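Local coordinates for cellulase (Soil metagenome, PDB 5I2U), which probably hydrolyses beta-1,4-glucosidic bonds of cellulose as a halotolerant, TIM-barrel glycoside hydrolase of family 5, at residues Glu265-Tyr270 / Trp281-Val286; Val271-Met274 / Lys278-Trp281. All blocks are in the same frame, centred on the assembly; numbering follows the deposited sequence.

Contact 1: residues Glu265-Tyr270 / Trp281-Val286; sequences EEWKTY and WVAWSV
Trp267 on the outer helix and Trp281 and Ala283 on the barrel wall bridge two backbones that stay well apart: the nearest alpha carbons, Trp267 CA and Ala283 CA, are 10.6 Å from each other. Residues 265-270 belong to helix 264-276 and residues 281-286 form the eighth strand of a closed, parallel TIM barrel, so the contact lies in the last beta-alpha-beta unit, whose first strand is 246-252. No hydrogen bond crosses between the segments, as expected for a helix laid against a sheet through side chains. The gap is spanned mainly by the Trp267 indole. Its CG stands anti to the backbone N (chi1 175°), which extends the ring from the helix toward the strand, with the benzo edge leading. That edge points at the face of Trp281: the six-membered rings are T-shaped, with centroids 5.8 Å apart and planes at 89°. Beside this pair, Trp267 CH2 reaches Ala283 CB at 4.4 Å, consistent with close packing of ring and methyl. Both indoles have their N-H groups paired outside the two segments, Trp267 NE1 with Ser321 OG and Trp281 NE1 with Glu275 OE2, which ties the polar corner of each buried ring. Trp314, on helix 313-325, makes another edge-to-face contact with Trp267, and the strand is hydrogen-bonded to its barrel neighbour 57-61 through Trp281 and Ala283. The closest atoms across the contact are Trp267 CZ2 and Trp281 CZ3, 4.0 Å apart.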
loop_
_atom_site.group_PDB
_atom_site.type_symbol
_atom_site.label_atom_id
_atom_site.label_comp_id
_atom_site.label_asym_id
_atom_site.label_seq_id
_atom_site.Cartn_x
_atom_site.Cartn_y
_atom_site.Cartn_z
ATOM N N GLU A 265 -3.817 18.693 11.390
ATOM C CA GLU A 265 -3.631 19.716 10.366
ATOM C C GLU A 265 -2.636 19.248 9.307
ATOM O O GLU A 265 -2.882 19.404 8.113
ATOM C CB GLU A 265 -3.232 21.067 10.989
ATOM C CG GLU A 265 -4.327 21.626 11.844
ATOM C CD GLU A 265 -4.370 23.140 11.825
ATOM O OE1 GLU A 265 -3.437 23.751 12.383
ATOM O OE2 GLU A 265 -5.330 23.707 11.240
ATOM N N GLU A 266 -1.542 18.627 9.752
ATOM C CA GLU A 266 -0.520 18.087 8.852
ATOM C C GLU A 266 -1.100 16.986 7.945
ATOM O O GLU A 266 -0.784 16.932 6.755
ATOM C CB GLU A 266 0.690 17.550 9.633
ATOM C CG GLU A 266 1.473 18.605 10.417
ATOM C CD GLU A 266 0.913 18.892 11.815
ATOM O OE1 GLU A 266 -0.281 18.622 12.081
ATOM O OE2 GLU A 266 1.674 19.396 12.659
ATOM N N TRP A 267 -1.938 16.111 8.509
ATOM C CA TRP A 267 -2.678 15.131 7.719
ATOM C C TRP A 267 -3.517 15.791 6.624
ATOM O O TRP A 267 -3.456 15.375 5.460
ATOM C CB TRP A 267 -3.580 14.251 8.602
ATOM C CG TRP A 267 -4.439 13.313 7.813
ATOM C CD1 TRP A 267 -5.794 13.384 7.630
ATOM C CD2 TRP A 267 -3.992 12.193 7.065
ATOM N NE1 TRP A 267 -6.226 12.351 6.825
ATOM C CE2 TRP A 267 -5.138 11.600 6.468
ATOM C CE3 TRP A 267 -2.734 11.614 6.847
ATOM C CZ2 TRP A 267 -5.060 10.462 5.663
ATOM C CZ3 TRP A 267 -2.654 10.469 6.056
ATOM C CH2 TRP A 267 -3.817 9.908 5.466
ATOM N N LYS A 268 -4.296 16.809 6.982
ATOM C CA LYS A 268 -5.050 17.546 5.969
ATOM C C LYS A 268 -4.168 18.131 4.855
ATOM O O LYS A 268 -4.578 18.133 3.693
ATOM C CB LYS A 268 -5.901 18.654 6.577
ATOM C CG LYS A 268 -6.580 19.515 5.517
ATOM C CD LYS A 268 -7.876 20.142 5.983
ATOM C CE LYS A 268 -8.491 20.981 4.871
ATOM N NZ LYS A 268 -9.422 22.004 5.425
ATOM N N THR A 269 -3.002 18.668 5.226
ATOM C CA THR A 269 -2.079 19.293 4.265
ATOM C C THR A 269 -1.610 18.249 3.249
ATOM O O THR A 269 -1.680 18.469 2.039
ATOM C CB THR A 269 -0.869 19.901 4.975
ATOM O OG1 THR A 269 -1.304 20.904 5.897
ATOM C CG2 THR A 269 0.108 20.520 3.970
ATOM N N TYR A 270 -1.185 17.098 3.758
ATOM C CA TYR A 270 -0.756 15.976 2.912
ATOM C C TYR A 270 -1.866 15.452 2.017
ATOM O O TYR A 270 -1.665 15.295 0.814
ATOM C CB TYR A 270 -0.198 14.831 3.767
ATOM C CG TYR A 270 1.291 14.888 4.033
ATOM C CD1 TYR A 270 2.201 14.451 3.069
ATOM C CD2 TYR A 270 1.793 15.337 5.252
ATOM C CE1 TYR A 270 3.563 14.485 3.310
ATOM C CE2 TYR A 270 3.156 15.362 5.501
ATOM C CZ TYR A 270 4.032 14.934 4.522
ATOM O OH TYR A 270 5.380 14.958 4.752
ATOM N N TRP A 281 -3.495 6.982 -2.351
ATOM C CA TRP A 281 -3.007 6.822 -0.965
ATOM C C TRP A 281 -3.709 5.751 -0.128
ATOM O O TRP A 281 -4.886 5.484 -0.300
ATOM C CB TRP A 281 -2.966 8.162 -0.213
ATOM C CG TRP A 281 -4.209 8.966 -0.217
ATOM C CD1 TRP A 281 -4.557 9.925 -1.122
ATOM C CD2 TRP A 281 -5.274 8.917 0.743
ATOM N NE1 TRP A 281 -5.782 10.468 -0.803
ATOM C CE2 TRP A 281 -6.249 9.869 0.337
ATOM C CE3 TRP A 281 -5.509 8.153 1.902
ATOM C CZ2 TRP A 281 -7.433 10.093 1.057
ATOM C CZ3 TRP A 281 -6.695 8.367 2.627
ATOM C CH2 TRP A 281 -7.641 9.332 2.196
ATOM N N VAL A 282 -2.944 5.150 0.770
ATOM C CA VAL A 282 -3.409 4.079 1.642
ATOM C C VAL A 282 -2.988 4.403 3.075
ATOM O O VAL A 282 -1.787 4.531 3.376
ATOM C CB VAL A 282 -2.837 2.718 1.210
ATOM C CG1 VAL A 282 -3.587 1.572 1.876
ATOM C CG2 VAL A 282 -2.900 2.561 -0.314
ATOM N N ALA A 283 -3.977 4.525 3.961
ATOM C CA ALA A 283 -3.714 4.875 5.369
ATOM C C ALA A 283 -3.408 3.629 6.220
ATOM O O ALA A 283 -4.054 2.588 6.044
ATOM C CB ALA A 283 -4.887 5.643 5.939
ATOM N N TRP A 284 -2.454 3.767 7.148
ATOM C CA TRP A 284 -1.972 2.688 8.062
ATOM C C TRP A 284 -2.307 2.999 9.536
ATOM O O TRP A 284 -2.062 4.127 9.969
ATOM C CB TRP A 284 -0.460 2.604 7.914
ATOM C CG TRP A 284 0.285 1.646 8.813
ATOM C CD1 TRP A 284 0.718 1.879 10.093
ATOM C CD2 TRP A 284 0.699 0.320 8.485
ATOM N NE1 TRP A 284 1.356 0.772 10.585
ATOM C CE2 TRP A 284 1.368 -0.199 9.620
ATOM C CE3 TRP A 284 0.546 -0.496 7.354
ATOM C CZ2 TRP A 284 1.912 -1.494 9.644
ATOM C CZ3 TRP A 284 1.093 -1.773 7.375
ATOM C CH2 TRP A 284 1.778 -2.257 8.513
ATOM N N SER A 285 -2.826 2.072 10.355
ATOM C CA SER A 285 -3.155 0.680 10.030
ATOM C C SER A 285 -4.452 0.265 10.692
ATOM O O SER A 285 -4.796 0.735 11.807
ATOM C CB SER A 285 -2.058 -0.296 10.496
ATOM O OG SER A 285 -1.765 -0.182 11.876
ATOM N N VAL A 286 -5.125 -0.675 10.030
ATOM C CA VAL A 286 -6.342 -1.303 10.558
ATOM C C VAL A 286 -5.864 -2.379 11.520
ATOM O O VAL A 286 -5.633 -3.529 11.138
ATOM C CB VAL A 286 -7.219 -1.917 9.457
ATOM C CG1 VAL A 286 -8.465 -2.531 10.057
ATOM C CG2 VAL A 286 -7.589 -0.870 8.410
#

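Contact 2: residues Val271-Met274 / Lys278-Trp281; sequences VDWM and KISW
Met274 packs against Ile279 and Trp281 where the chain leaves helix 264-276 and turns into the last barrel strand. The turn is a Schellman motif, with Lys278 at positive phi (51°) and two bonds back into the last helical turn. Across these segments Ile279 N donates to Met274 O at 2.9 Å with an N-H...O angle of 167°. Followed outward, Met274 CB lies 4.0 Å from Ile279 CB, and CG rests against the CB and CG2 of the same isoleucine. Beyond it the sulfur meets the next large residue, with SD 3.6 Å from Trp281 CB and placed obliquely to the five-membered ring, a Met-aromatic contact. The chain then bends at chi3 (-70°), which carries CE over the face of that ring, 3.9 Å from its centroid, as a CH-pi contact. With an alanine here, the Trp281 face is likely to lose its sulfur and methyl cover, and a gap would probably open beside Ile279 where CG had packed. Two other pairs flank the methionine. Val271 CG1 touches Trp281 CZ2 at 4.0 Å, while Ile279 CD1 sits over one face of Trp273, offset toward the rim, with Trp273 CH2 3.8 Å away. The NE1 of the same indole bonds to Asp237 OD2 on helix 230-241. Met274 itself reaches inward to Val248 of strand 246-252 and Phe223 of strand 217-224, and Ile279 touches Val248 and Ile240, so the Ile279 side chain lies between helix 230-241 and the barrel wall, while Lys278 stays exposed.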
loop_
_atom_site.group_PDB
_atom_site.type_symbol
_atom_site.label_atom_id
_atom_site.label_comp_id
_atom_site.label_asym_id
_atom_site.label_seq_id
_atom_site.Cartn_x
_atom_site.Cartn_y
_atom_site.Cartn_z
ATOM N N VAL A 271 -3.043 15.207 2.579
ATOM C CA VAL A 271 -4.156 14.707 1.767
ATOM C C VAL A 271 -4.549 15.698 0.664
ATOM O O VAL A 271 -4.749 15.295 -0.486
ATOM C CB VAL A 271 -5.381 14.311 2.612
ATOM C CG1 VAL A 271 -6.571 13.944 1.723
ATOM C CG2 VAL A 271 -5.032 13.124 3.496
ATOM N N ASP A 272 -4.629 16.983 1.003
ATOM C CA ASP A 272 -4.954 18.016 0.012
ATOM C C ASP A 272 -3.893 18.088 -1.088
ATOM O O ASP A 272 -4.226 18.230 -2.266
ATOM C CB ASP A 272 -5.143 19.393 0.687
ATOM C CG ASP A 272 -6.504 19.537 1.381
ATOM O OD1 ASP A 272 -7.390 18.668 1.231
ATOM O OD2 ASP A 272 -6.697 20.544 2.074
ATOM N N TRP A 273 -2.626 17.982 -0.691
ATOM C CA TRP A 273 -1.514 17.953 -1.630
ATOM C C TRP A 273 -1.610 16.741 -2.567
ATOM O O TRP A 273 -1.485 16.884 -3.777
ATOM C CB TRP A 273 -0.172 17.980 -0.873
ATOM C CG TRP A 273 0.995 17.604 -1.703
ATOM C CD1 TRP A 273 1.623 18.376 -2.632
ATOM C CD2 TRP A 273 1.693 16.351 -1.678
ATOM N NE1 TRP A 273 2.670 17.682 -3.192
ATOM C CE2 TRP A 273 2.734 16.436 -2.625
ATOM C CE3 TRP A 273 1.530 15.160 -0.954
ATOM C CZ2 TRP A 273 3.614 15.374 -2.864
ATOM C CZ3 TRP A 273 2.397 14.110 -1.186
ATOM C CH2 TRP A 273 3.431 14.220 -2.134
ATOM N N MET A 274 -1.860 15.558 -2.010
ATOM C CA MET A 274 -2.044 14.356 -2.832
ATOM C C MET A 274 -3.246 14.443 -3.781
ATOM O O MET A 274 -3.169 13.990 -4.925
ATOM C CB MET A 274 -2.173 13.105 -1.956
ATOM C CG MET A 274 -0.877 12.688 -1.286
ATOM S SD MET A 274 -1.055 11.150 -0.369
ATOM C CE MET A 274 -2.082 11.683 0.991
ATOM N N LYS A 278 -3.348 14.193 -7.794
ATOM C CA LYS A 278 -3.951 12.893 -8.167
ATOM C C LYS A 278 -3.069 11.682 -7.798
ATOM O O LYS A 278 -2.947 10.734 -8.572
ATOM C CB LYS A 278 -4.314 12.864 -9.665
ATOM C CG LYS A 278 -5.397 13.859 -10.074
ATOM C CD LYS A 278 -6.144 13.418 -11.329
ATOM C CE LYS A 278 -7.253 14.395 -11.708
ATOM N NZ LYS A 278 -6.702 15.717 -12.128
ATOM N N ILE A 279 -2.458 11.741 -6.615
ATOM C CA ILE A 279 -1.631 10.666 -6.056
ATOM C C ILE A 279 -2.542 9.755 -5.240
ATOM O O ILE A 279 -3.313 10.242 -4.396
ATOM C CB ILE A 279 -0.530 11.224 -5.123
ATOM C CG1 ILE A 279 0.519 11.986 -5.929
ATOM C CG2 ILE A 279 0.122 10.110 -4.307
ATOM C CD1 ILE A 279 1.419 12.871 -5.089
ATOM N N SER A 280 -2.476 8.449 -5.500
ATOM C CA SER A 280 -3.267 7.483 -4.733
ATOM C C SER A 280 -2.659 7.281 -3.350
ATOM O O SER A 280 -1.450 7.427 -3.187
ATOM C CB SER A 280 -3.370 6.151 -5.470
ATOM O OG SER A 280 -4.231 6.266 -6.581
ATOM N N TRP A 281 -3.495 6.982 -2.351
ATOM C CA TRP A 281 -3.007 6.822 -0.965
ATOM C C TRP A 281 -3.709 5.751 -0.128
ATOM O O TRP A 281 -4.886 5.484 -0.300
ATOM C CB TRP A 281 -2.966 8.162 -0.213
ATOM C CG TRP A 281 -4.209 8.966 -0.217
ATOM C CD1 TRP A 281 -4.557 9.925 -1.122
ATOM C CD2 TRP A 281 -5.274 8.917 0.743
ATOM N NE1 TRP A 281 -5.782 10.468 -0.803
ATOM C CE2 TRP A 281 -6.249 9.869 0.337
ATOM C CE3 TRP A 281 -5.509 8.153 1.902
ATOM C CZ2 TRP A 281 -7.433 10.093 1.057
ATOM C CZ3 TRP A 281 -6.695 8.367 2.627
ATOM C CH2 TRP A 281 -7.641 9.332 2.196
#

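How the contacts relate
Helix 264-276 and Trp281 are common to both contacts, whose centres lie 9 Å apart. Contact 1 is wholly buried and the more sparing, with 96 Å² of surface covered and no hydrogen bond between its segments: helix and strand meet only through side chains, an edge-to-face indole pair and the Ala283 methyl. Contact 2 covers 326 Å², since the chain there turns back on its own helix; it is mostly buried too, but exposed Lys278 brings it to the surface. Its chemistry accordingly mixes a backbone hydrogen bond with aliphatic, sulfur and CH-pi packing. Together they join the helix to the beginning of strand 281-286, contact 1 directly across the helix-strand layer and contact 2 through the turn leading into the strand.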